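Local atomic coordinates of hydrolase (Bacteroides thetaiotaomicron, PDB entry 2OBB), a protein that probably acts as a magnesium-dependent hydrolase of the haloacid dehalogenase type, although its substrate and biological role are not established. Residues D9-G12 with E16-Y19; P20-E25 with I58-A63; P27-T32 with P104-I109; Q37-R42 with M112-K117; F68-A71 with Y75-E78. One frame throughout, in Å; residues are numbered along the deposited sequence.

From the N terminus, strand 5-8 leads into interaction 1, which closes a short turn around the magnesium site before any other contact opens. The same loop continues into interaction 2, where 20-25 meets helix 51-62. Helix 29-38 then supplies one side of interactions 3 and 4, both completed far later by helix 106-115; each of these two crosses the other and interaction 2. Corresponding ends of the two helices meet, so they run side by side in the same direction. Interaction 5, at strand 70-71, outermost in this chain, opens after interaction 2 has closed and lies within the spans of interactions 3 and 4. Together they join the metal loop, the flanking helices and the parallel sheet.

Interaction 1: D9-G12 with E16-Y19; sequences DFDG and EHRY. With MG (magnesium ion), chain B.
Asp11 OD1 is held by a salt bridge to Arg49 and by a water 2.6 Å from Asp11 OD1, probably donating to it; the same water accepts from the backbone, at 2.8 Å from Arg18 N, and so links the two ends of the turn. Asp9 and Asp11 belong to a DxDx(T/V) sequence at the end of strand 5-8, consistent with the haloacid dehalogenase (HAD) fold. The magnesium ion takes Asp9 OD2 at 2.1 Å and, from the second aspartate, the backbone Asp11 O at 1.9 Å. Three waters and Asp97 complete six ligands. Asp9 OD2 also bonds to Thr13, while Asp9 OD1 accepts from a metal-bound water and pairs with Lys88 of the second subunit.

Across the turn, Asp11 CB sits over one face of the His17 ring, displaced toward the rim and 3.6 Å from His17 CD2, a CH-pi contact. With CG beside the backbone N (chi1 -52°), the Asp11 carboxylate is directed to Arg49 and Tyr19 while its carbonyl serves the metal. The carboxylate plane stands 89° from that of the Tyr19 ring. Gly12 has a positive phi of 87°, where a beta carbon would jam against the preceding carbonyl and crowd the metal. On the outer side, Arg18 NH2 donates to His17 O over 3.0 Å, from well above the carbonyl plane.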
# COMPACT_ATOMS: atom_id res chain seq x y z
N ASP A 9 2.21 7.79 -1.16
CA ASP A 9 1.63 8.37 0.04
C ASP A 9 2.26 9.74 0.29
O ASP A 9 3.31 10.05 -0.27
CB ASP A 9 1.86 7.43 1.20
CG ASP A 9 1.40 7.99 2.50
OD1 ASP A 9 0.23 8.38 2.59
OD2 ASP A 9 2.20 8.01 3.47
N PHE A 10 1.62 10.56 1.11
CA PHE A 10 2.19 11.84 1.41
C PHE A 10 2.88 11.86 2.78
O PHE A 10 4.13 11.89 2.83
CB PHE A 10 1.15 12.95 1.28
CG PHE A 10 1.72 14.34 1.45
CD1 PHE A 10 2.64 14.84 0.53
CD2 PHE A 10 1.31 15.15 2.50
CE1 PHE A 10 3.16 16.15 0.66
CE2 PHE A 10 1.84 16.47 2.65
CZ PHE A 10 2.76 16.95 1.72
N ASP A 11 2.09 11.85 3.87
CA ASP A 11 2.67 11.97 5.21
C ASP A 11 3.49 10.76 5.66
O ASP A 11 3.00 9.61 5.66
CB ASP A 11 1.60 12.27 6.26
CG ASP A 11 0.72 13.44 5.88
OD1 ASP A 11 1.12 14.60 6.11
OD2 ASP A 11 -0.39 13.18 5.36
N GLY A 12 4.74 11.02 6.04
CA GLY A 12 5.66 9.96 6.43
C GLY A 12 6.41 9.37 5.24
O GLY A 12 7.31 8.56 5.42
N GLU A 16 8.08 14.36 6.50
CA GLU A 16 7.92 13.86 7.87
C GLU A 16 6.45 13.98 8.25
O GLU A 16 5.76 14.91 7.81
CB GLU A 16 8.71 14.68 8.88
CG GLU A 16 10.05 15.08 8.43
CD GLU A 16 11.11 14.23 9.04
OE1 GLU A 16 11.10 12.99 8.80
OE2 GLU A 16 11.94 14.83 9.77
N HIS A 17 5.99 13.05 9.09
CA HIS A 17 4.58 12.96 9.46
C HIS A 17 4.22 14.02 10.50
O HIS A 17 4.50 13.83 11.67
CB HIS A 17 4.28 11.57 10.02
CG HIS A 17 2.84 11.20 9.97
ND1 HIS A 17 2.41 9.88 9.99
CD2 HIS A 17 1.72 11.95 9.85
CE1 HIS A 17 1.09 9.84 9.92
NE2 HIS A 17 0.65 11.09 9.84
N ARG A 18 3.62 15.12 10.07
CA ARG A 18 3.19 16.14 11.01
C ARG A 18 1.70 16.51 10.86
O ARG A 18 1.28 17.60 11.27
CB ARG A 18 4.07 17.39 10.86
CG ARG A 18 5.50 17.19 11.27
CD ARG A 18 5.63 16.85 12.76
NE ARG A 18 7.04 16.75 13.16
CZ ARG A 18 7.83 15.70 12.90
NH1 ARG A 18 9.10 15.74 13.30
NH2 ARG A 18 7.37 14.62 12.25
N TYR A 19 0.92 15.59 10.29
CA TYR A 19 -0.50 15.79 10.01
C TYR A 19 -1.26 16.24 11.24
O TYR A 19 -1.06 15.66 12.30
CB TYR A 19 -1.09 14.47 9.57
CG TYR A 19 -2.55 14.50 9.21
CD1 TYR A 19 -3.55 14.42 10.20
CD2 TYR A 19 -2.95 14.56 7.88
CE1 TYR A 19 -4.91 14.43 9.85
CE2 TYR A 19 -4.28 14.55 7.52
CZ TYR A 19 -5.26 14.48 8.50
OH TYR A 19 -6.59 14.47 8.10
MG MG B . 2.12 7.93 5.56
O HOH W 1 0.25 8.66 5.64
O HOH W 2 2.83 15.95 7.47
O HOH W 3 1.03 6.18 5.05
O HOH W 4 2.23 7.61 7.65

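Interaction 2: P20-E25 with I58-A63; sequences PRIGEE and IEWCRA
Ile22 CG2 rests over the face of the five-membered ring of Trp60, 3.9 Å from its centroid and only 12° off the ring normal, a well-directed CH-pi contact. Ile22 CG2 is anti to the backbone N and CG1 lies beside that N (chi1 -57°), which sets both branches against the tryptophan, and Ile22 CD1 reaches Trp60 CB at 3.9 Å. One isoleucine thus meets both the indole and the stem that carries it. Farther along the ring, the aliphatic part of Glu25 approaches the six-membered ring from its edge, near the plane, with Glu25 CG 4.0 Å from Trp60 CH2.

The loop 20-25, which continues the metal-binding loop after strand 5-8 of what is probably a HAD-type core, is in this way laid against helix 51-62. Arg64, four residues on, makes a cation-pi contact with Trp60; Ile14 and Val15 of the metal loop also touch the indole.

The polar link is made by a water, which donates to Gly23 O at 2.7 Å and accepts from Trp60 NE1 at 3.3 Å. Were Trp60 replaced by an alanine, this water is likely to lose its indole donor, and Ile22 CG2 and the Glu25 methylenes the ring they pack on. The extended chain of Glu25 carries its carboxylate past the ring, and Glu25 OE2 accepts from Val30 N at the start of helix 29-38.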
# COMPACT_ATOMS: atom_id res chain seq x y z
N PRO A 20 -2.18 17.23 11.11
CA PRO A 20 -2.71 17.94 9.92
C PRO A 20 -1.73 18.93 9.26
O PRO A 20 -2.04 19.46 8.19
CB PRO A 20 -3.91 18.72 10.49
CG PRO A 20 -3.57 18.93 11.92
CD PRO A 20 -2.84 17.69 12.35
N ARG A 21 -0.59 19.18 9.88
CA ARG A 21 0.42 20.07 9.30
C ARG A 21 1.28 19.31 8.30
O ARG A 21 1.10 18.09 8.13
CB ARG A 21 1.26 20.67 10.42
CG ARG A 21 0.41 21.37 11.48
CD ARG A 21 1.21 21.79 12.72
NE ARG A 21 2.25 22.78 12.38
CZ ARG A 21 3.55 22.50 12.21
NH1 ARG A 21 4.02 21.25 12.38
NH2 ARG A 21 4.40 23.49 11.88
N ILE A 22 2.19 20.01 7.63
CA ILE A 22 3.08 19.38 6.66
C ILE A 22 4.50 19.37 7.21
O ILE A 22 5.00 20.40 7.63
CB ILE A 22 3.05 20.06 5.29
CG1 ILE A 22 1.62 20.08 4.73
CG2 ILE A 22 3.97 19.32 4.32
CD1 ILE A 22 1.44 20.94 3.45
N GLY A 23 5.16 18.21 7.21
CA GLY A 23 6.52 18.13 7.77
C GLY A 23 7.58 18.57 6.79
O GLY A 23 7.26 18.96 5.67
N GLU A 24 8.85 18.52 7.23
CA GLU A 24 10.00 18.70 6.34
C GLU A 24 10.02 17.57 5.31
O GLU A 24 9.51 16.49 5.56
CB GLU A 24 11.30 18.61 7.14
CG GLU A 24 11.42 19.58 8.31
CD GLU A 24 12.10 20.87 7.94
OE1 GLU A 24 12.87 21.43 8.78
OE2 GLU A 24 11.88 21.34 6.79
N GLU A 25 10.62 17.84 4.15
CA GLU A 25 10.69 16.85 3.12
C GLU A 25 11.59 15.69 3.56
O GLU A 25 12.63 15.88 4.19
CB GLU A 25 11.25 17.50 1.84
CG GLU A 25 11.19 16.56 0.62
CD GLU A 25 11.88 17.13 -0.59
OE1 GLU A 25 12.13 18.34 -0.59
OE2 GLU A 25 12.17 16.36 -1.54
N ILE A 58 -1.13 19.08 -2.22
CA ILE A 58 -0.90 19.27 -3.65
C ILE A 58 -0.13 20.56 -3.95
O ILE A 58 0.80 20.58 -4.78
CB ILE A 58 -2.23 19.24 -4.42
CG1 ILE A 58 -2.72 17.80 -4.54
CG2 ILE A 58 -2.08 19.84 -5.81
CD1 ILE A 58 -4.24 17.70 -4.73
N GLU A 59 -0.52 21.66 -3.29
CA GLU A 59 0.18 22.92 -3.53
C GLU A 59 1.62 22.87 -3.03
O GLU A 59 2.52 23.40 -3.67
CB GLU A 59 -0.58 24.13 -2.96
CG GLU A 59 -1.25 24.98 -4.04
CD GLU A 59 -0.27 25.82 -4.87
OE1 GLU A 59 0.90 26.01 -4.45
OE2 GLU A 59 -0.67 26.31 -5.95
N TRP A 60 1.83 22.22 -1.88
CA TRP A 60 3.18 22.06 -1.36
C TRP A 60 4.04 21.31 -2.40
O TRP A 60 5.20 21.67 -2.63
CB TRP A 60 3.11 21.30 -0.02
CG TRP A 60 4.43 21.12 0.64
CD1 TRP A 60 4.97 21.90 1.64
CD2 TRP A 60 5.42 20.11 0.33
NE1 TRP A 60 6.24 21.43 1.97
CE2 TRP A 60 6.53 20.33 1.19
CE3 TRP A 60 5.47 19.07 -0.59
CZ2 TRP A 60 7.68 19.53 1.15
CZ3 TRP A 60 6.62 18.25 -0.62
CH2 TRP A 60 7.71 18.50 0.24
N CYS A 61 3.46 20.30 -3.05
CA CYS A 61 4.19 19.59 -4.10
C CYS A 61 4.38 20.43 -5.35
O CYS A 61 5.49 20.48 -5.90
CB CYS A 61 3.53 18.27 -4.45
SG CYS A 61 3.59 17.10 -3.10
N ARG A 62 3.31 21.09 -5.80
CA ARG A 62 3.35 21.96 -6.98
C ARG A 62 4.46 23.01 -6.86
O ARG A 62 5.21 23.25 -7.81
CB ARG A 62 2.00 22.64 -7.17
CG ARG A 62 1.97 23.66 -8.29
CD ARG A 62 0.58 24.26 -8.52
NE ARG A 62 -0.43 23.23 -8.82
CZ ARG A 62 -1.46 22.92 -8.03
NH1 ARG A 62 -2.30 21.95 -8.41
NH2 ARG A 62 -1.69 23.58 -6.87
N ALA A 63 4.58 23.61 -5.68
CA ALA A 63 5.59 24.65 -5.42
C ALA A 63 7.03 24.16 -5.56
O ALA A 63 7.95 24.95 -5.71
CB ALA A 63 5.36 25.26 -4.06
O HOH W 5 8.04 21.37 4.70

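Interaction 3: P27-T32 with P104-I109; sequences PFAVET and PDWGII
The first turns of helices 29-38 and 106-115, which flank the parallel sheet in a manner consistent with a HAD-type fold, meet where Trp106 lies against Ala29. The indole is sandwiched: Ala29 CA is 3.5 Å from the centroid of the five-membered ring, 5° off its normal, and Ile109 CD1 lies over the opposite face. Ala29 CB reaches the same ring, 3.3 Å from Trp106 NE1, so the small alanine lets helix backbone and indole come close. The ring nitrogen itself is engaged in a hydrogen bond to Thr13 O, which ties the sandwich to the metal-binding loop.

Thr32, one turn on, extends the packing along the helix. Its CG2 methyl, anti to the backbone N, lies 3.8 Å from Trp106 CE3, while its hydroxyl oxygen faces Trp106 CB. Ile26 of the loop and Ile95 of strand 93-95 also touch the indole.

The start of helix 106-115 is capped by a side chain: Asp105 OD1 accepts weakly from Ile108 N at 3.4 Å. The first residue of that helix still has an N-H to satisfy: a water lying in the plane of the indole, at its edge, accepts from Trp106 N at 2.9 Å and donates to Pro27 O at 2.8 Å.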
# COMPACT_ATOMS: atom_id res chain seq x y z
N PRO A 27 14.46 13.41 2.75
CA PRO A 27 15.54 13.69 1.82
C PRO A 27 15.28 13.10 0.45
O PRO A 27 14.90 11.94 0.35
CB PRO A 27 16.75 13.05 2.49
CG PRO A 27 16.49 13.32 3.95
CD PRO A 27 14.99 13.02 4.08
N PHE A 28 15.41 13.93 -0.58
CA PHE A 28 15.40 13.51 -1.99
C PHE A 28 14.08 12.94 -2.47
O PHE A 28 14.02 12.36 -3.56
CB PHE A 28 16.56 12.55 -2.27
CG PHE A 28 17.88 13.08 -1.77
CD1 PHE A 28 18.53 14.11 -2.45
CD2 PHE A 28 18.44 12.60 -0.59
CE1 PHE A 28 19.73 14.65 -1.95
CE2 PHE A 28 19.63 13.10 -0.09
CZ PHE A 28 20.28 14.14 -0.77
N ALA A 29 13.02 13.15 -1.69
CA ALA A 29 11.71 12.60 -2.07
C ALA A 29 11.24 13.19 -3.39
O ALA A 29 11.06 12.46 -4.38
CB ALA A 29 10.65 12.83 -0.93
N VAL A 30 11.11 14.52 -3.42
CA VAL A 30 10.56 15.24 -4.59
C VAL A 30 11.42 15.09 -5.86
O VAL A 30 10.95 14.72 -6.95
CB VAL A 30 10.40 16.73 -4.30
CG1 VAL A 30 10.06 17.44 -5.58
CG2 VAL A 30 9.32 16.95 -3.26
N GLU A 31 12.70 15.35 -5.71
CA GLU A 31 13.63 15.04 -6.75
C GLU A 31 13.55 13.60 -7.30
O GLU A 31 13.66 13.40 -8.51
CB GLU A 31 15.02 15.38 -6.25
CG GLU A 31 16.12 14.71 -6.98
CD GLU A 31 17.46 15.15 -6.44
OE1 GLU A 31 17.51 16.27 -5.84
OE2 GLU A 31 18.44 14.38 -6.61
N THR A 32 13.40 12.60 -6.44
CA THR A 32 13.42 11.19 -6.89
C THR A 32 12.14 10.91 -7.68
O THR A 32 12.14 10.20 -8.70
CB THR A 32 13.60 10.17 -5.69
OG1 THR A 32 14.82 10.47 -4.98
CG2 THR A 32 13.65 8.71 -6.16
N PRO A 104 12.32 2.23 2.51
CA PRO A 104 13.73 2.55 2.68
C PRO A 104 13.90 3.97 2.14
O PRO A 104 12.94 4.58 1.70
CB PRO A 104 14.43 1.51 1.81
CG PRO A 104 13.42 1.23 0.71
CD PRO A 104 12.05 1.57 1.22
N ASP A 105 15.09 4.52 2.19
CA ASP A 105 15.19 5.86 1.66
C ASP A 105 15.05 5.87 0.13
O ASP A 105 15.17 4.81 -0.56
CB ASP A 105 16.46 6.54 2.14
CG ASP A 105 17.68 5.76 1.78
OD1 ASP A 105 17.80 5.38 0.59
OD2 ASP A 105 18.54 5.55 2.68
N TRP A 106 14.80 7.07 -0.38
CA TRP A 106 14.47 7.29 -1.76
C TRP A 106 15.53 6.81 -2.75
O TRP A 106 15.18 6.35 -3.83
CB TRP A 106 14.11 8.74 -1.96
CG TRP A 106 12.75 9.01 -1.39
CD1 TRP A 106 12.43 9.55 -0.17
CD2 TRP A 106 11.50 8.76 -2.06
NE1 TRP A 106 11.05 9.65 -0.04
CE2 TRP A 106 10.46 9.17 -1.18
CE3 TRP A 106 11.17 8.22 -3.30
CZ2 TRP A 106 9.10 9.05 -1.52
CZ3 TRP A 106 9.78 8.11 -3.65
CH2 TRP A 106 8.78 8.53 -2.75
N GLY A 107 16.81 6.87 -2.35
CA GLY A 107 17.87 6.16 -3.08
C GLY A 107 17.53 4.70 -3.41
O GLY A 107 17.63 4.28 -4.56
N ILE A 108 17.09 3.95 -2.40
CA ILE A 108 16.82 2.55 -2.59
C ILE A 108 15.49 2.35 -3.32
O ILE A 108 15.39 1.47 -4.16
CB ILE A 108 16.88 1.74 -1.27
CG1 ILE A 108 18.34 1.51 -0.86
CG2 ILE A 108 16.35 0.31 -1.49
CD1 ILE A 108 18.82 2.43 0.20
N ILE A 109 14.50 3.19 -3.03
CA ILE A 109 13.24 3.13 -3.75
C ILE A 109 13.54 3.22 -5.24
O ILE A 109 13.08 2.38 -6.03
CB ILE A 109 12.23 4.26 -3.30
CG1 ILE A 109 11.64 3.96 -1.90
CG2 ILE A 109 11.10 4.43 -4.32
CD1 ILE A 109 10.78 5.15 -1.29
O HOH W 6 15.45 9.33 1.26

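Interaction 4: Q37-R42 with M112-K117; sequences QQEKHR and MIKEKK
The backbones of Glu39 and Lys114 stay 9.1 Å apart at their CA atoms, so side chains alone bridge the C-terminal ends of helices 29-38 and 106-115. A Schellman motif ends the first helix, with Lys40 as its positive-phi residue and bonds from His41 N to Leu36 O and from Lys40 N to Gln37 O. The turn directs both Glu39 and His41 toward the second helix.

The Lys114 chain, turned about its CB-CG bond (chi2 84°), runs across the Glu39 carboxylate. Glu39 OE1 lies 3.2 Å from Lys114 CE but 3.7 Å from Lys114 NZ, a long salt bridge. Tyr110 OH joins them, bonding to Glu39 OE2 and weakly to Lys114 NZ. A leucine in place of Glu39 would probably leave the Lys114 ammonium without its counter-charge and Tyr110 without this acceptor.

Deeper in, His41 NE2 lies 3.9 Å from Ile113 CG2, the imidazole and the isoleucine passing side by side, head to tail. Met4 N bonds to His41 ND1, and Val100 of the second subunit packs on Ile113. The chemistry is thus mixed: a long, largely electrostatic pair at the surface, beside a van der Waals touch between an imidazole nitrogen and a methyl group.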
# COMPACT_ATOMS: atom_id res chain seq x y z
N GLN A 37 9.07 10.36 -13.00
CA GLN A 37 8.31 10.99 -14.08
C GLN A 37 9.10 11.18 -15.37
O GLN A 37 8.57 10.92 -16.45
CB GLN A 37 7.81 12.36 -13.65
CG GLN A 37 6.81 12.31 -12.60
CD GLN A 37 6.27 13.69 -12.31
OE1 GLN A 37 7.00 14.67 -12.41
NE2 GLN A 37 4.97 13.77 -11.95
N GLN A 38 10.35 11.64 -15.25
CA GLN A 38 11.25 11.77 -16.41
C GLN A 38 11.35 10.42 -17.11
O GLN A 38 11.45 10.36 -18.33
CB GLN A 38 12.66 12.21 -15.99
CG GLN A 38 13.44 12.93 -17.09
CD GLN A 38 14.83 12.33 -17.38
OE1 GLN A 38 15.38 12.55 -18.46
NE2 GLN A 38 15.39 11.58 -16.44
N GLU A 39 11.33 9.35 -16.32
CA GLU A 39 11.45 8.00 -16.87
C GLU A 39 10.10 7.46 -17.36
O GLU A 39 9.99 6.30 -17.71
CB GLU A 39 12.05 7.04 -15.84
CG GLU A 39 13.15 7.68 -14.99
CD GLU A 39 14.48 6.94 -15.04
OE1 GLU A 39 14.67 6.07 -15.94
OE2 GLU A 39 15.35 7.26 -14.20
N LYS A 40 9.09 8.34 -17.35
CA LYS A 40 7.75 8.09 -17.92
C LYS A 40 6.76 7.36 -17.01
O LYS A 40 5.72 6.90 -17.48
CB LYS A 40 7.82 7.37 -19.29
CG LYS A 40 8.70 8.05 -20.33
CD LYS A 40 8.46 9.55 -20.49
CE LYS A 40 9.38 10.08 -21.60
NZ LYS A 40 9.56 11.55 -21.55
N HIS A 41 7.09 7.25 -15.72
CA HIS A 41 6.15 6.65 -14.76
C HIS A 41 5.09 7.70 -14.48
O HIS A 41 5.36 8.89 -14.62
CB HIS A 41 6.86 6.20 -13.47
CG HIS A 41 7.87 5.11 -13.69
ND1 HIS A 41 7.51 3.84 -14.09
CD2 HIS A 41 9.22 5.12 -13.62
CE1 HIS A 41 8.60 3.11 -14.25
NE2 HIS A 41 9.65 3.86 -13.97
N ARG A 42 3.89 7.25 -14.12
CA ARG A 42 2.85 8.15 -13.68
C ARG A 42 2.84 8.13 -12.16
O ARG A 42 2.94 7.06 -11.60
CB ARG A 42 1.48 7.70 -14.18
CG ARG A 42 1.24 7.90 -15.65
CD ARG A 42 -0.09 7.30 -16.02
NE ARG A 42 -0.45 7.67 -17.39
CZ ARG A 42 -1.56 7.29 -18.00
NH1 ARG A 42 -2.47 6.55 -17.38
NH2 ARG A 42 -1.78 7.68 -19.23
N MSE A 112 15.30 0.18 -6.73
CA MSE A 112 14.39 -0.96 -6.81
C MSE A 112 13.47 -0.89 -8.05
O MSE A 112 13.32 -1.88 -8.79
CB MSE A 112 13.55 -1.08 -5.54
CG MSE A 112 14.35 -1.35 -4.29
SE MSE A 112 13.20 -1.60 -2.70
CE MSE A 112 12.15 -0.01 -2.68
N ILE A 113 12.87 0.28 -8.27
CA ILE A 113 12.03 0.52 -9.44
C ILE A 113 12.84 0.41 -10.75
O ILE A 113 12.42 -0.28 -11.70
CB ILE A 113 11.38 1.93 -9.36
CG1 ILE A 113 10.54 2.02 -8.10
CG2 ILE A 113 10.58 2.23 -10.59
CD1 ILE A 113 9.91 3.34 -7.89
N LYS A 114 13.99 1.08 -10.77
CA LYS A 114 14.83 1.18 -11.95
C LYS A 114 15.44 -0.16 -12.35
O LYS A 114 15.44 -0.52 -13.52
CB LYS A 114 15.94 2.21 -11.71
CG LYS A 114 16.75 2.54 -12.95
CD LYS A 114 16.07 3.61 -13.80
CE LYS A 114 16.79 3.77 -15.14
NZ LYS A 114 17.99 4.64 -14.98
N GLU A 115 15.96 -0.88 -11.37
CA GLU A 115 16.68 -2.12 -11.62
C GLU A 115 15.77 -3.34 -11.47
O GLU A 115 16.23 -4.48 -11.64
CB GLU A 115 17.89 -2.23 -10.70
CG GLU A 115 18.79 -1.00 -10.67
CD GLU A 115 19.38 -0.66 -12.04
OE1 GLU A 115 19.86 -1.59 -12.73
OE2 GLU A 115 19.36 0.54 -12.42
N LYS A 116 14.49 -3.11 -11.19
CA LYS A 116 13.52 -4.18 -10.91
C LYS A 116 14.08 -5.11 -9.83
O LYS A 116 14.54 -6.22 -10.09
CB LYS A 116 13.12 -4.94 -12.19
CG LYS A 116 11.94 -4.32 -12.92
CD LYS A 116 12.13 -4.39 -14.44
CE LYS A 116 11.05 -3.58 -15.19
NZ LYS A 116 11.43 -3.34 -16.63
N LYS A 117 14.07 -4.61 -8.60
CA LYS A 117 14.71 -5.28 -7.49
C LYS A 117 13.82 -5.25 -6.26
O LYS A 117 13.11 -4.27 -6.00
CB LYS A 117 16.04 -4.60 -7.15
CG LYS A 117 17.23 -5.04 -7.97
CD LYS A 117 18.44 -4.19 -7.62
CE LYS A 117 19.77 -4.78 -8.12
NZ LYS A 117 20.94 -3.88 -7.76

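Interaction 5: F68-A71 with Y75-E78; sequences FYAA and YPEE
Pro76 CD lies over one face of the Tyr69 ring, 3.8 Å above its plane and displaced toward the rim, giving a CH-pi contact with the centroid 4.1 Å away. The pyrrolidine stands across the phenol. Arg42 adds a cation-pi contact to the same tyrosine. Tyr75 comes alongside, the two tyrosine side chains pointing the same way: Tyr75 CB sits 3.7 Å from Tyr69 OH and 3.9 Å from Tyr69 CE2, so its stem, not its ring, does the touching.

Tyr69 presents its ring to the loop because CG is anti to the backbone N (chi1 178°). Next to it Ala70 CB points toward the turn and packs 3.8 Å from Pro76 N. The loop is tightened by two weak backbone bonds that share one acceptor, from Glu77 N and Glu78 N to Tyr75 O. At the end of this loop segment Glu78 forms a salt bridge with Arg87 of the second subunit.

The contact closes the turn after the short, weakly bonded strand 70-71, outermost in this chain; backbone bonds join Tyr69, just before it, to Leu43 and Ala70 to Leu45 of strand 42-45. Phe68 packs on that strand and on Cys61, and Ala71 on Ile58, both of helix 51-62.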
# COMPACT_ATOMS: atom_id res chain seq x y z
N PHE A 68 1.08 15.82 -10.05
CA PHE A 68 0.63 14.44 -10.11
C PHE A 68 -0.22 14.13 -11.34
O PHE A 68 -0.98 14.98 -11.80
CB PHE A 68 -0.10 14.06 -8.81
CG PHE A 68 0.82 14.01 -7.64
CD1 PHE A 68 1.67 12.93 -7.46
CD2 PHE A 68 0.89 15.08 -6.76
CE1 PHE A 68 2.55 12.91 -6.40
CE2 PHE A 68 1.78 15.07 -5.70
CZ PHE A 68 2.60 13.99 -5.52
N TYR A 69 -0.10 12.90 -11.86
CA TYR A 69 -1.03 12.44 -12.89
C TYR A 69 -2.44 12.59 -12.37
O TYR A 69 -3.33 12.95 -13.13
CB TYR A 69 -0.81 10.98 -13.29
CG TYR A 69 -1.80 10.47 -14.33
CD1 TYR A 69 -1.76 10.91 -15.66
CD2 TYR A 69 -2.77 9.54 -13.99
CE1 TYR A 69 -2.68 10.43 -16.62
CE2 TYR A 69 -3.68 9.06 -14.92
CZ TYR A 69 -3.63 9.50 -16.23
OH TYR A 69 -4.55 9.00 -17.13
N ALA A 70 -2.62 12.25 -11.09
CA ALA A 70 -3.90 12.44 -10.37
C ALA A 70 -3.71 12.36 -8.87
O ALA A 70 -2.65 11.95 -8.41
CB ALA A 70 -4.99 11.43 -10.84
N ALA A 71 -4.76 12.74 -8.13
CA ALA A 71 -4.81 12.70 -6.67
C ALA A 71 -6.02 11.90 -6.21
O ALA A 71 -7.18 12.34 -6.38
CB ALA A 71 -4.91 14.11 -6.09
N TYR A 75 -7.52 8.32 -12.50
CA TYR A 75 -7.26 9.25 -13.59
C TYR A 75 -8.05 10.53 -13.33
O TYR A 75 -9.18 10.46 -12.82
CB TYR A 75 -7.59 8.62 -14.97
CG TYR A 75 -8.90 7.88 -15.03
CD1 TYR A 75 -10.09 8.55 -15.33
CD2 TYR A 75 -8.96 6.50 -14.83
CE1 TYR A 75 -11.29 7.87 -15.41
CE2 TYR A 75 -10.16 5.81 -14.90
CZ TYR A 75 -11.32 6.51 -15.19
OH TYR A 75 -12.52 5.85 -15.26
N PRO A 76 -7.47 11.68 -13.68
CA PRO A 76 -7.84 13.02 -13.15
C PRO A 76 -9.28 13.54 -13.31
O PRO A 76 -9.52 14.69 -12.95
CB PRO A 76 -6.87 13.97 -13.86
CG PRO A 76 -5.84 13.13 -14.49
CD PRO A 76 -6.37 11.76 -14.66
N GLU A 77 -10.21 12.72 -13.81
CA GLU A 77 -11.62 13.11 -13.94
C GLU A 77 -12.56 11.94 -13.64
O GLU A 77 -13.65 11.87 -14.22
CB GLU A 77 -11.91 13.63 -15.36
CG GLU A 77 -11.18 14.91 -15.78
CD GLU A 77 -11.98 16.18 -15.47
OE1 GLU A 77 -11.91 17.14 -16.28
OE2 GLU A 77 -12.68 16.21 -14.43
N GLU A 78 -12.14 11.03 -12.76
CA GLU A 78 -12.94 9.85 -12.41
C GLU A 78 -14.42 10.14 -12.11
O GLU A 78 -14.74 11.07 -11.36
CB GLU A 78 -12.32 9.08 -11.24
CG GLU A 78 -11.19 8.15 -11.63
CD GLU A 78 -11.25 6.84 -10.89
OE1 GLU A 78 -12.04 5.96 -11.31
OE2 GLU A 78 -10.50 6.68 -9.89